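PDB 4A9V: PHOX from Pseudomonas fluorescens, which hydrolyses phosphate monoesters as an alkaline phosphatase, using a cofactor that combines a mu-oxo-diiron centre with calcium ions. Local coordinates for residues T20-S25 against G556-P561; S72-P77 against G187-C192; H158-T163 against L368-L373. All coordinates share one frame; numbering follows the deposited sequence.

Contact 1. Residues T20-S25 against G556-P561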
ATOM      1  N   THR A  20     -20.788  -3.727  13.360  1.00 11.58           N
ATOM      2  CA  THR A  20     -21.165  -4.406  12.129  1.00 11.43           C
ATOM      3  C   THR A  20     -22.042  -3.522  11.240  1.00 12.59           C
ATOM      4  O   THR A  20     -22.455  -3.947  10.165  1.00 14.47           O
ATOM      5  CB  THR A  20     -21.922  -5.711  12.438  1.00 15.21           C
ATOM      6  OG1 THR A  20     -23.075  -5.409  13.228  1.00 20.60           O
ATOM      7  CG2 THR A  20     -21.035  -6.668  13.213  1.00 15.75           C
ATOM      8  N   THR A  21     -22.230  -2.268  11.644  1.00 13.25           N
ATOM      9  CA  THR A  21     -23.111  -1.346  10.937  1.00 14.90           C
ATOM     10  C   THR A  21     -22.455  -0.762   9.684  1.00 13.43           C
ATOM     11  O   THR A  21     -21.232  -0.767   9.548  1.00 12.38           O
ATOM     12  CB  THR A  21     -23.525  -0.194  11.867  1.00 17.33           C
ATOM     13  OG1 THR A  21     -22.354   0.362  12.476  1.00 22.08           O
ATOM     14  CG2 THR A  21     -24.473  -0.698  12.952  1.00 25.51           C
ATOM     15  N   ASP A  22     -23.288  -0.262   8.774  1.00 13.29           N
ATOM     16  CA  ASP A  22     -22.827   0.338   7.524  1.00 11.27           C
ATOM     17  C   ASP A  22     -22.536   1.825   7.734  1.00 11.01           C
ATOM     18  O   ASP A  22     -23.037   2.683   7.005  1.00 13.32           O
ATOM     19  CB  ASP A  22     -23.887   0.140   6.437  1.00 12.01           C
ATOM     20  CG  ASP A  22     -23.355   0.388   5.043  1.00 10.77           C
ATOM     21  OD1 ASP A  22     -22.156   0.116   4.806  1.00 10.76           O
ATOM     22  OD2 ASP A  22     -24.163   0.760   4.159  1.00 11.28           O
ATOM     23  N   THR A  23     -21.682   2.096   8.719  0.50 11.75           N
ATOM     24  CA  THR A  23     -21.387   3.451   9.181  0.50 10.84           C
ATOM     25  C   THR A  23     -19.928   3.522   9.639  0.50 12.38           C
ATOM     26  O   THR A  23     -19.291   2.489   9.854  0.50 14.19           O
ATOM     27  CB  THR A  23     -22.278   3.844  10.375  0.50 12.65           C
ATOM     28  OG1 THR A  23     -21.973   3.007  11.499  0.50 14.59           O
ATOM     29  CG2 THR A  23     -23.753   3.711  10.023  0.50 18.13           C
ATOM     30  N   ILE A  24     -19.445   4.736   9.896  1.00 10.92           N
ATOM     31  CA  ILE A  24     -18.226   4.946  10.669  1.00 11.25           C
ATOM     32  C   ILE A  24     -18.579   5.068  12.149  1.00 10.27           C
ATOM     33  O   ILE A  24     -19.421   5.871  12.526  1.00 14.46           O
ATOM     34  CB  ILE A  24     -17.535   6.260  10.236  1.00 13.08           C
ATOM     35  CG1 ILE A  24     -17.144   6.226   8.759  1.00 21.27           C
ATOM     36  CG2 ILE A  24     -16.336   6.546  11.124  1.00 13.30           C
ATOM     37  CD1 ILE A  24     -15.934   5.376   8.465  1.00 19.94           C
ATOM     38  N   SER A  25     -17.913   4.283  12.983  1.00  9.48           N
ATOM     39  CA  SER A  25     -18.024   4.398  14.428  1.00  9.91           C
ATOM     40  C   SER A  25     -16.707   4.910  14.991  1.00  8.99           C
ATOM     41  O   SER A  25     -15.641   4.438  14.586  1.00  9.06           O
ATOM     42  CB  SER A  25     -18.342   3.022  15.030  1.00 15.21           C
ATOM     43  OG  SER A  25     -19.521   2.479  14.459  1.00 17.06           O
ATOM     44  N   GLY A 556     -22.019  -6.374  -1.986  1.00 14.82           N
ATOM     45  CA  GLY A 556     -23.366  -5.904  -2.283  1.00 18.81           C
ATOM     46  C   GLY A 556     -24.180  -5.458  -1.079  1.00 21.67           C
ATOM     47  O   GLY A 556     -25.396  -5.283  -1.185  1.00 20.01           O
ATOM     48  N   GLY A 557     -23.526  -5.213   0.053  1.00 16.34           N
ATOM     49  CA  GLY A 557     -24.261  -4.911   1.288  1.00 16.64           C
ATOM     50  C   GLY A 557     -24.092  -3.513   1.889  1.00 14.74           C
ATOM     51  O   GLY A 557     -24.394  -3.306   3.066  1.00 14.55           O
ATOM     52  N   SER A 558     -23.714  -2.532   1.074  1.00 11.47           N
ATOM     53  CA  SER A 558     -23.468  -1.176   1.570  1.00 10.45           C
ATOM     54  C   SER A 558     -24.090  -0.123   0.664  1.00  9.30           C
ATOM     55  O   SER A 558     -24.129  -0.288  -0.560  1.00 10.41           O
ATOM     56  CB  SER A 558     -21.960  -0.922   1.701  1.00 10.43           C
ATOM     57  OG  SER A 558     -21.687   0.375   2.209  1.00  9.57           O
ATOM     58  N   THR A 559     -24.464   1.007   1.263  1.00  9.64           N
ATOM     59  CA  THR A 559     -24.805   2.206   0.508  1.00 10.02           C
ATOM     60  C   THR A 559     -23.970   3.405   0.991  1.00  9.53           C
ATOM     61  O   THR A 559     -24.280   4.555   0.695  1.00 10.06           O
ATOM     62  CB  THR A 559     -26.312   2.517   0.626  1.00 11.56           C
ATOM     63  OG1 THR A 559     -26.690   2.580   2.006  1.00 12.90           O
ATOM     64  CG2 THR A 559     -27.148   1.442  -0.071  1.00 13.69           C
ATOM     65  N   PHE A 560     -22.870   3.115   1.679  1.00  9.34           N
ATOM     66  CA  PHE A 560     -21.996   4.147   2.242  1.00  9.05           C
ATOM     67  C   PHE A 560     -21.272   4.897   1.118  1.00  8.82           C
ATOM     68  O   PHE A 560     -20.765   4.260   0.193  1.00  9.09           O
ATOM     69  CB  PHE A 560     -20.973   3.458   3.150  1.00  9.18           C
ATOM     70  CG  PHE A 560     -20.004   4.393   3.802  1.00  9.49           C
ATOM     71  CD1 PHE A 560     -18.829   4.754   3.165  1.00 10.31           C
ATOM     72  CD2 PHE A 560     -20.261   4.898   5.060  1.00 10.81           C
ATOM     73  CE1 PHE A 560     -17.934   5.614   3.774  1.00 11.25           C
ATOM     74  CE2 PHE A 560     -19.384   5.778   5.666  1.00 12.22           C
ATOM     75  CZ  PHE A 560     -18.205   6.110   5.034  1.00 12.40           C
ATOM     76  N   PRO A 561     -21.119   6.232   1.240  1.00  8.48           N
ATOM     77  CA  PRO A 561     -21.480   7.081   2.364  1.00  8.73           C
ATOM     78  C   PRO A 561     -22.835   7.777   2.239  1.00  9.38           C
ATOM     79  O   PRO A 561     -23.287   8.381   3.207  1.00 11.64           O
ATOM     80  CB  PRO A 561     -20.370   8.133   2.367  1.00  9.45           C
ATOM     81  CG  PRO A 561     -20.024   8.291   0.927  1.00 10.13           C
ATOM     82  CD  PRO A 561     -20.180   6.918   0.328  1.00  9.34           C
TER
HETATM   83  O   HOH W   1     -26.989   0.248   4.327  1.00 69.99           O

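Contact 2. Residues S72-P77 against G187-C192. With EDO (1,2-ethanediol), chain O.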
ATOM      1  N   SER A  72      -0.652  10.368   0.811  1.00  5.81           N
ATOM      2  CA  SER A  72       0.155  11.292   1.595  1.00  6.33           C
ATOM      3  C   SER A  72      -0.386  12.708   1.457  1.00  6.19           C
ATOM      4  O   SER A  72      -0.893  13.101   0.397  1.00  7.48           O
ATOM      5  CB  SER A  72       1.612  11.279   1.121  1.00  6.79           C
ATOM      6  OG  SER A  72       2.264  10.052   1.391  1.00  6.77           O
ATOM      7  N   LEU A  73      -0.140  13.501   2.496  1.00  6.83           N
ATOM      8  CA  LEU A  73      -0.443  14.919   2.505  1.00  7.37           C
ATOM      9  C   LEU A  73       0.866  15.715   2.488  1.00  7.51           C
ATOM     10  O   LEU A  73       1.801  15.417   3.241  1.00  9.28           O
ATOM     11  CB  LEU A  73      -1.287  15.265   3.739  1.00  7.25           C
ATOM     12  CG  LEU A  73      -1.703  16.728   3.874  1.00  8.68           C
ATOM     13  CD1 LEU A  73      -3.046  16.847   4.573  1.00 10.72           C
ATOM     14  CD2 LEU A  73      -0.661  17.555   4.610  1.00  9.56           C
ATOM     15  N   PHE A  74       0.903  16.729   1.629  1.00  6.56           N
ATOM     16  CA  PHE A  74       2.044  17.618   1.470  1.00  7.76           C
ATOM     17  C   PHE A  74       1.635  19.023   1.883  1.00  8.04           C
ATOM     18  O   PHE A  74       0.753  19.626   1.285  1.00  8.55           O
ATOM     19  CB  PHE A  74       2.494  17.638   0.003  1.00  7.72           C
ATOM     20  CG  PHE A  74       3.037  16.321  -0.481  1.00  7.37           C
ATOM     21  CD1 PHE A  74       2.188  15.307  -0.898  1.00  7.08           C
ATOM     22  CD2 PHE A  74       4.404  16.088  -0.498  1.00  8.40           C
ATOM     23  CE1 PHE A  74       2.692  14.083  -1.301  1.00  7.20           C
ATOM     24  CE2 PHE A  74       4.913  14.861  -0.898  1.00  8.78           C
ATOM     25  CZ  PHE A  74       4.053  13.860  -1.298  1.00  7.90           C
ATOM     26  N   GLU A  75       2.297  19.553   2.900  1.00 10.09           N
ATOM     27  CA  GLU A  75       2.202  20.968   3.283  0.50 11.21           C
ATOM     28  C   GLU A  75       2.401  21.844   2.063  1.00 10.37           C
ATOM     29  O   GLU A  75       3.331  21.610   1.310  1.00 11.94           O
ATOM     30  CB  GLU A  75       3.306  21.300   4.289  0.50 17.13           C
ATOM     31  CG  GLU A  75       3.100  20.692   5.664  0.50 22.18           C
ATOM     32  CD  GLU A  75       4.372  20.674   6.490  0.50 53.24           C
ATOM     33  OE1 GLU A  75       4.777  21.748   6.981  0.50 79.63           O
ATOM     34  OE2 GLU A  75       4.960  19.585   6.656  0.50104.24           O
ATOM     35  N   PHE A  76       1.595  22.883   1.898  1.00 10.97           N
ATOM     36  CA  PHE A  76       1.774  23.794   0.789  1.00 10.03           C
ATOM     37  C   PHE A  76       2.726  24.915   1.203  1.00  9.35           C
ATOM     38  O   PHE A  76       2.437  25.656   2.133  1.00  9.67           O
ATOM     39  CB  PHE A  76       0.419  24.372   0.373  1.00 11.12           C
ATOM     40  CG  PHE A  76       0.394  24.899  -1.027  1.00 10.27           C
ATOM     41  CD1 PHE A  76       0.968  26.120  -1.325  1.00 11.96           C
ATOM     42  CD2 PHE A  76      -0.131  24.140  -2.058  1.00 13.32           C
ATOM     43  CE1 PHE A  76       1.017  26.581  -2.625  1.00 14.73           C
ATOM     44  CE2 PHE A  76      -0.100  24.601  -3.363  1.00 14.68           C
ATOM     45  CZ  PHE A  76       0.458  25.834  -3.641  1.00 17.17           C
ATOM     46  N   PRO A  77       3.914  24.991   0.585  1.00  9.94           N
ATOM     47  CA  PRO A  77       4.873  26.002   1.025  1.00 10.74           C
ATOM     48  C   PRO A  77       4.274  27.410   1.024  1.00  9.59           C
ATOM     49  O   PRO A  77       3.650  27.818   0.051  1.00 10.31           O
ATOM     50  CB  PRO A  77       6.008  25.871   0.001  1.00 13.03           C
ATOM     51  CG  PRO A  77       5.932  24.446  -0.444  1.00 15.13           C
ATOM     52  CD  PRO A  77       4.460  24.149  -0.491  1.00 12.42           C
ATOM     53  N   GLY A 187      10.018  16.361  -1.392  1.00  9.15           N
ATOM     54  CA  GLY A 187       8.753  16.909  -1.875  1.00  9.39           C
ATOM     55  C   GLY A 187       8.091  16.104  -2.975  1.00  8.91           C
ATOM     56  O   GLY A 187       7.301  16.641  -3.745  1.00 10.25           O
ATOM     57  N   THR A 188       8.341  14.798  -2.997  1.00  7.30           N
ATOM     58  CA  THR A 188       7.706  13.936  -3.973  1.00  7.10           C
ATOM     59  C   THR A 188       6.970  12.766  -3.324  1.00  6.50           C
ATOM     60  O   THR A 188       7.117  12.479  -2.131  1.00  6.74           O
ATOM     61  CB  THR A 188       8.698  13.413  -5.022  1.00  7.75           C
ATOM     62  OG1 THR A 188       9.642  12.547  -4.389  1.00  7.86           O
ATOM     63  CG2 THR A 188       9.411  14.565  -5.738  1.00  9.14           C
ATOM     64  N   TYR A 189       6.117  12.151  -4.136  1.00  6.36           N
ATOM     65  CA  TYR A 189       5.243  11.072  -3.715  1.00  6.38           C
ATOM     66  C   TYR A 189       5.691   9.784  -4.398  1.00  6.20           C
ATOM     67  O   TYR A 189       5.980   9.785  -5.600  1.00  7.39           O
ATOM     68  CB  TYR A 189       3.812  11.402  -4.151  1.00  6.40           C
ATOM     69  CG  TYR A 189       2.778  10.378  -3.746  1.00  6.04           C
ATOM     70  CD1 TYR A 189       2.463  10.196  -2.415  1.00  5.85           C
ATOM     71  CD2 TYR A 189       2.056   9.660  -4.695  1.00  6.54           C
ATOM     72  CE1 TYR A 189       1.493   9.293  -2.025  1.00  6.39           C
ATOM     73  CE2 TYR A 189       1.077   8.752  -4.314  1.00  6.32           C
ATOM     74  CZ  TYR A 189       0.786   8.595  -2.976  1.00  6.40           C
ATOM     75  OH  TYR A 189      -0.191   7.727  -2.544  1.00  7.26           O
ATOM     76  N   LEU A 190       5.733   8.690  -3.643  1.00  6.17           N
ATOM     77  CA  LEU A 190       5.968   7.372  -4.216  1.00  6.17           C
ATOM     78  C   LEU A 190       4.679   6.570  -4.188  1.00  6.19           C
ATOM     79  O   LEU A 190       3.998   6.501  -3.156  1.00  6.91           O
ATOM     80  CB  LEU A 190       7.053   6.629  -3.426  1.00  6.69           C
ATOM     81  CG  LEU A 190       8.396   7.353  -3.276  1.00  7.17           C
ATOM     82  CD1 LEU A 190       9.391   6.491  -2.510  1.00  7.53           C
ATOM     83  CD2 LEU A 190       8.974   7.790  -4.614  1.00  8.27           C
ATOM     84  N   THR A 191       4.332   6.010  -5.340  1.00  6.46           N
ATOM     85  CA  THR A 191       3.203   5.114  -5.444  1.00  6.38           C
ATOM     86  C   THR A 191       3.691   3.729  -5.863  1.00  6.25           C
ATOM     87  O   THR A 191       4.643   3.593  -6.627  1.00  7.88           O
ATOM     88  CB  THR A 191       2.116   5.655  -6.400  1.00  7.01           C
ATOM     89  OG1 THR A 191       0.963   4.818  -6.301  1.00  7.31           O
ATOM     90  CG2 THR A 191       2.577   5.690  -7.844  1.00  7.14           C
ATOM     91  N   CYS A 192       3.057   2.699  -5.320  1.00  5.49           N
ATOM     92  CA  CYS A 192       3.572   1.341  -5.374  1.00  5.98           C
ATOM     93  C   CYS A 192       2.628   0.443  -6.162  1.00  6.15           C
ATOM     94  O   CYS A 192       1.458   0.309  -5.810  1.00  7.08           O
ATOM     95  CB  CYS A 192       3.702   0.809  -3.954  1.00  6.50           C
ATOM     96  SG  CYS A 192       5.031   1.603  -3.041  1.00  8.53           S
TER
HETATM   97  C1  EDO O 909       5.265  18.745   3.736  1.00 69.39           C
HETATM   98  O1  EDO O 909       4.065  18.031   4.372  1.00119.84           O
HETATM   99  C2  EDO O 909       5.872  17.831   2.666  1.00 27.47           C
HETATM  100  O2  EDO O 909       6.423  18.629   1.603  1.00 88.67           O

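Contact 3. Residues H158-T163 against L368-L373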
ATOM      1  N   HIS A 158      16.505  -1.600 -21.072  1.00 11.30           N
ATOM      2  CA  HIS A 158      16.922  -2.996 -21.194  1.00 10.92           C
ATOM      3  C   HIS A 158      16.091  -3.706 -22.229  1.00 11.02           C
ATOM      4  O   HIS A 158      14.913  -3.396 -22.413  1.00 10.61           O
ATOM      5  CB  HIS A 158      16.796  -3.708 -19.856  1.00 11.84           C
ATOM      6  CG  HIS A 158      17.533  -5.017 -19.802  1.00 11.69           C
ATOM      7  ND1 HIS A 158      16.948  -6.191 -20.102  1.00 12.35           N
ATOM      8  CD2 HIS A 158      18.862  -5.300 -19.507  1.00 13.78           C
ATOM      9  CE1 HIS A 158      17.853  -7.182 -19.974  1.00 12.34           C
ATOM     10  NE2 HIS A 158      19.024  -6.631 -19.619  1.00 14.04           N
ATOM     11  N   GLU A 159      16.662  -4.740 -22.839  1.00 11.48           N
ATOM     12  CA  GLU A 159      15.921  -5.582 -23.774  1.00 12.93           C
ATOM     13  C   GLU A 159      14.590  -6.082 -23.198  1.00 10.94           C
ATOM     14  O   GLU A 159      13.580  -6.110 -23.898  1.00 11.67           O
ATOM     15  CB  GLU A 159      16.782  -6.771 -24.191  1.00 16.68           C
ATOM     16  CG  GLU A 159      17.819  -6.440 -25.255  1.00 27.97           C
ATOM     17  CD  GLU A 159      17.212  -5.812 -26.499  1.00 53.04           C
ATOM     18  OE1 GLU A 159      16.478  -6.517 -27.223  1.00120.91           O
ATOM     19  OE2 GLU A 159      17.630  -4.689 -26.850  1.00 41.65           O
ATOM     20  N   LEU A 160      14.585  -6.469 -21.925  1.00 10.52           N
ATOM     21  CA  LEU A 160      13.376  -7.014 -21.299  1.00 10.05           C
ATOM     22  C   LEU A 160      12.279  -5.966 -21.102  1.00  9.67           C
ATOM     23  O   LEU A 160      11.144  -6.306 -20.770  1.00 10.17           O
ATOM     24  CB  LEU A 160      13.707  -7.630 -19.941  1.00 11.42           C
ATOM     25  CG  LEU A 160      14.478  -8.947 -19.986  1.00 13.61           C
ATOM     26  CD1 LEU A 160      14.882  -9.363 -18.582  1.00 17.01           C
ATOM     27  CD2 LEU A 160      13.659 -10.031 -20.665  1.00 18.82           C
ATOM     28  N   MET A 161      12.633  -4.697 -21.281  1.00  9.04           N
ATOM     29  CA  MET A 161      11.705  -3.590 -21.065  1.00  8.73           C
ATOM     30  C   MET A 161      11.206  -2.994 -22.377  1.00  9.63           C
ATOM     31  O   MET A 161      10.482  -2.007 -22.372  1.00 10.08           O
ATOM     32  CB  MET A 161      12.366  -2.496 -20.223  1.00  9.66           C
ATOM     33  CG  MET A 161      12.881  -2.991 -18.888  1.00  9.59           C
ATOM     34  SD  MET A 161      11.573  -3.454 -17.727  1.00  9.27           S
ATOM     35  CE  MET A 161      11.178  -1.851 -17.047  1.00  9.82           C
ATOM     36  N   LYS A 162      11.614  -3.583 -23.495  1.00  9.83           N
ATOM     37  CA  LYS A 162      11.199  -3.123 -24.814  1.00 10.34           C
ATOM     38  C   LYS A 162       9.984  -3.904 -25.305  1.00 10.32           C
ATOM     39  O   LYS A 162       9.901  -5.116 -25.137  1.00 12.11           O
ATOM     40  CB  LYS A 162      12.353  -3.279 -25.813  1.00 11.75           C
ATOM     41  CG  LYS A 162      13.568  -2.419 -25.490  1.00 11.89           C
ATOM     42  CD  LYS A 162      14.725  -2.711 -26.431  1.00 13.76           C
ATOM     43  CE  LYS A 162      15.920  -1.830 -26.111  1.00 17.96           C
ATOM     44  NZ  LYS A 162      17.054  -2.068 -27.045  1.00 23.33           N
ATOM     45  N   THR A 163       9.060  -3.201 -25.952  1.00 11.13           N
ATOM     46  CA  THR A 163       7.887  -3.824 -26.544  1.00 10.57           C
ATOM     47  C   THR A 163       7.709  -3.285 -27.958  1.00 10.59           C
ATOM     48  O   THR A 163       8.370  -2.326 -28.358  1.00 12.78           O
ATOM     49  CB  THR A 163       6.624  -3.476 -25.747  1.00 11.15           C
ATOM     50  OG1 THR A 163       6.435  -2.061 -25.790  1.00 11.71           O
ATOM     51  CG2 THR A 163       6.736  -3.945 -24.306  1.00 10.81           C
ATOM     52  N   LEU A 368      17.108  -6.593 -10.984  1.00  8.23           N
ATOM     53  CA  LEU A 368      16.033  -5.718 -10.520  1.00  7.91           C
ATOM     54  C   LEU A 368      14.668  -6.137 -11.076  1.00  7.39           C
ATOM     55  O   LEU A 368      13.681  -6.204 -10.340  1.00  7.47           O
ATOM     56  CB  LEU A 368      16.348  -4.272 -10.904  1.00  7.78           C
ATOM     57  CG  LEU A 368      17.605  -3.706 -10.238  1.00  9.16           C
ATOM     58  CD1 LEU A 368      18.021  -2.419 -10.929  1.00 10.89           C
ATOM     59  CD2 LEU A 368      17.385  -3.499  -8.752  1.00 10.00           C
ATOM     60  N   ILE A 369      14.614  -6.459 -12.364  1.00  7.58           N
ATOM     61  CA  ILE A 369      13.373  -6.892 -12.997  1.00  7.68           C
ATOM     62  C   ILE A 369      12.883  -8.191 -12.347  1.00  7.79           C
ATOM     63  O   ILE A 369      11.681  -8.404 -12.186  1.00  8.10           O
ATOM     64  CB  ILE A 369      13.573  -7.055 -14.519  1.00  7.94           C
ATOM     65  CG1 ILE A 369      13.931  -5.710 -15.164  1.00  8.87           C
ATOM     66  CG2 ILE A 369      12.330  -7.641 -15.171  1.00  8.65           C
ATOM     67  CD1 ILE A 369      14.510  -5.834 -16.558  1.00  9.71           C
ATOM     68  N   HIS A 370      13.832  -9.047 -11.976  1.00  7.58           N
ATOM     69  CA  HIS A 370      13.546 -10.335 -11.354  1.00  8.09           C
ATOM     70  C   HIS A 370      14.039 -10.374  -9.931  1.00  7.63           C
ATOM     71  O   HIS A 370      14.557 -11.388  -9.458  1.00  8.55           O
ATOM     72  CB  HIS A 370      14.165 -11.452 -12.182  1.00  8.86           C
ATOM     73  CG  HIS A 370      13.576 -11.557 -13.556  1.00  9.51           C
ATOM     74  ND1 HIS A 370      14.246 -12.069 -14.605  1.00 13.01           N
ATOM     75  CD2 HIS A 370      12.308 -11.225 -14.023  1.00 10.94           C
ATOM     76  CE1 HIS A 370      13.452 -12.051 -15.692  1.00 14.81           C
ATOM     77  NE2 HIS A 370      12.270 -11.525 -15.335  1.00 12.45           N
ATOM     78  N   ALA A 371      13.742  -9.318  -9.182  1.00  7.43           N
ATOM     79  CA  ALA A 371      14.217  -9.196  -7.811  1.00  7.69           C
ATOM     80  C   ALA A 371      13.782 -10.372  -6.937  1.00  7.46           C
ATOM     81  O   ALA A 371      14.535 -10.797  -6.067  1.00  8.27           O
ATOM     82  CB  ALA A 371      13.756  -7.885  -7.216  1.00  7.87           C
ATOM     83  N   ARG A 372      12.571 -10.893  -7.143  1.00  7.08           N
ATOM     84  CA  ARG A 372      12.115 -12.028  -6.347  1.00  7.40           C
ATOM     85  C   ARG A 372      13.078 -13.202  -6.498  1.00  7.51           C
ATOM     86  O   ARG A 372      13.362 -13.912  -5.532  1.00  8.28           O
ATOM     87  CB  ARG A 372      10.716 -12.465  -6.784  1.00  7.54           C
ATOM     88  CG  ARG A 372       9.589 -11.570  -6.299  1.00  7.96           C
ATOM     89  CD  ARG A 372       8.235 -12.157  -6.659  1.00  7.93           C
ATOM     90  NE  ARG A 372       7.161 -11.455  -5.986  1.00  7.13           N
ATOM     91  CZ  ARG A 372       5.892 -11.829  -6.015  1.00  7.10           C
ATOM     92  NH1 ARG A 372       5.496 -12.845  -6.776  1.00  7.96           N
ATOM     93  NH2 ARG A 372       5.022 -11.202  -5.246  1.00  7.26           N
ATOM     94  N   LEU A 373      13.467 -13.491  -7.735  1.00  7.88           N
ATOM     95  CA  LEU A 373      14.346 -14.615  -8.018  0.50  8.24           C
ATOM     96  C   LEU A 373      15.723 -14.385  -7.418  1.00  8.57           C
ATOM     97  O   LEU A 373      16.341 -15.305  -6.905  1.00  9.73           O
ATOM     98  CB  LEU A 373      14.461 -14.843  -9.526  0.50  9.31           C
ATOM     99  CG  LEU A 373      13.194 -15.397 -10.169  0.50 12.22           C
ATOM    100  CD1 LEU A 373      13.404 -15.547 -11.668  0.50 16.27           C
ATOM    101  CD2 LEU A 373      12.815 -16.738  -9.563  0.50 16.82           C
TER

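Contact 1. Residues T20-S25 against G556-P561
Asp22 and Ser558 bring two irregular loop segments together, their CA atoms 6.2 Å apart; the touching parts run at 36° to each other, and no backbone-to-backbone hydrogen bond joins them. Asp22, at the centre of an inverse gamma turn, points its side chain to the other loop. With CG anti to the backbone N (chi1 -164°), the carboxylate reaches out to Ser558 and Thr559, and each oxygen uses its syn lone pair. OD1 of Asp22 accepts the hydroxyl OG of Ser558 at 2.7 Å, while OD2 of Asp22 takes the backbone N of Thr559 at 2.9 Å in a nearly straight bond (164°). A water donates to the same OD2, and Ile529 N gives OD1 a second bond. Ser558 OG has a double role: as it donates to the aspartate it accepts from Phe560 N at 3.0 Å, closing an ST turn. Beside these polar bonds, CG1 of Ile24 packs on CE2 of the Phe560 ring at 3.8 Å, crossing it obliquely, and Pro561 CB lies over the centre of one ring face. Ile549 of strand 544-550 touches both Ile24 and Phe560. An asparagine in place of Asp22 would lose the negative charge and one acceptor oxygen, and would probably leave either Ser558 OG or Thr559 N without its mate. The chemistry is thus that of one carboxylate gripped through both oxygens, which fixes its rotation and ties the N-terminal loop to the loop between strands 544-550 and 572-578.

Contact 2. Residues S72-P77 against G187-C192
The ring of Phe74 wedges against the start of strand 189-193, where its CZ lies 3.8 Å from CB of Tyr189. The two side chains are nearly perpendicular. With CG beside the backbone N (chi1 -66°), the Phe74 ring extends to the loop residues Gly187 and Thr188, where the carbonyl O of Thr188 meets the ring edge in plane, 3.5 Å from CZ of Phe74. Tyr189 heads off across the line of Phe74, toward Ser72: CG is anti to the backbone N (chi1 -178°), which swings the phenol alongside Ser72, and OG of Ser72 stands at the edge of that ring, 3.6 Å from CE1 of Tyr189. No hydrogen bond passes between the two segments. The polar ends are satisfied by neighbours instead, Ser72 OG by Asn181 and Tyr189 OH by Asn88, and Lys183 makes a cation-pi contact with Phe74. This buried part gives way to a thinly covered rim at Gly187. Separately, beyond Phe74, a 1,2-ethanediol, probably from the crystallisation liquor, is bound at the exposed Glu75: its O1 takes the backbone N of Glu75 at 2.8 Å in an almost linear bond (175°) and gives only a weak one to Glu75 OE2, while its O2 lies at the edge of the Phe74 ring. The contact packs two sheets of the beta-propeller side by side. Strand 68-76 is an outermost strand of its sheet, paired with 82-89, whereas strand 189-193 runs between 178-183 and 249-252; Ala86 of strand 82-89 and Asn181 of strand 178-183 both touch the Tyr189 side chain.

Contact 3. Residues H158-T163 against L368-L373
Ile369 points its CD1 methyl at the loop 158-163 and meets Leu160 and Met161 of the 3-10 segment 159-161 and His158 just before it. CB of Leu160 approaches that CD1 to 3.9 Å, the two side chains crossing at a slant. Met161 and Ile369 instead lie alongside each other, running antiparallel: a bend at chi2 (-69°) brings the methionine SD to 4.0 Å from Ile369 CD1. The imidazole of His158 is a more distant neighbour of the methyl, ND1 standing 4.3 Å from Ile369 CD1. His158 is held by bonds at both ring nitrogens, since ND1 accepts from Leu160 N at 3.0 Å, with that donor tilted 22° out of the ring plane, and NE2 is bonded to Asp363. At the next position, the His370 side chain runs nearly at right angles to that of Leu160, and its CE1 lies 4.2 Å from Leu160 CD1. His370 separates the two helices: it is the first residue to leave 364-369 and takes the N-cap position of 371-377. Far from the annotated metal sites, this is apolar packing in which a helix-to-helix junction meets a 3-10 turn in the loop between strands 148-152 and 171-173, on the periphery of the beta-propeller.

Overall arrangement
From the N terminus, residues 20-25 precede strand 30-37 and meet 556-561 late in the chain, so contact 1 closes a loop of 530 intervening residues that encloses the other two. It joins the loops next to strands 30-37 and 572-578, where N- and C-terminal parts share one sheet, consistent with ring closure of a beta-propeller. Contact 2 runs from strand 68-76 to strand 189-193, linking two successive sheets. Contact 3 begins inside that span and ends beyond it, so the two loops cross; it ties the loop between strands 148-152 and 171-173 to helices 364-369 and 371-377. None of the contacts touch; 1 and 3 lie on opposite sides of the chain's centre.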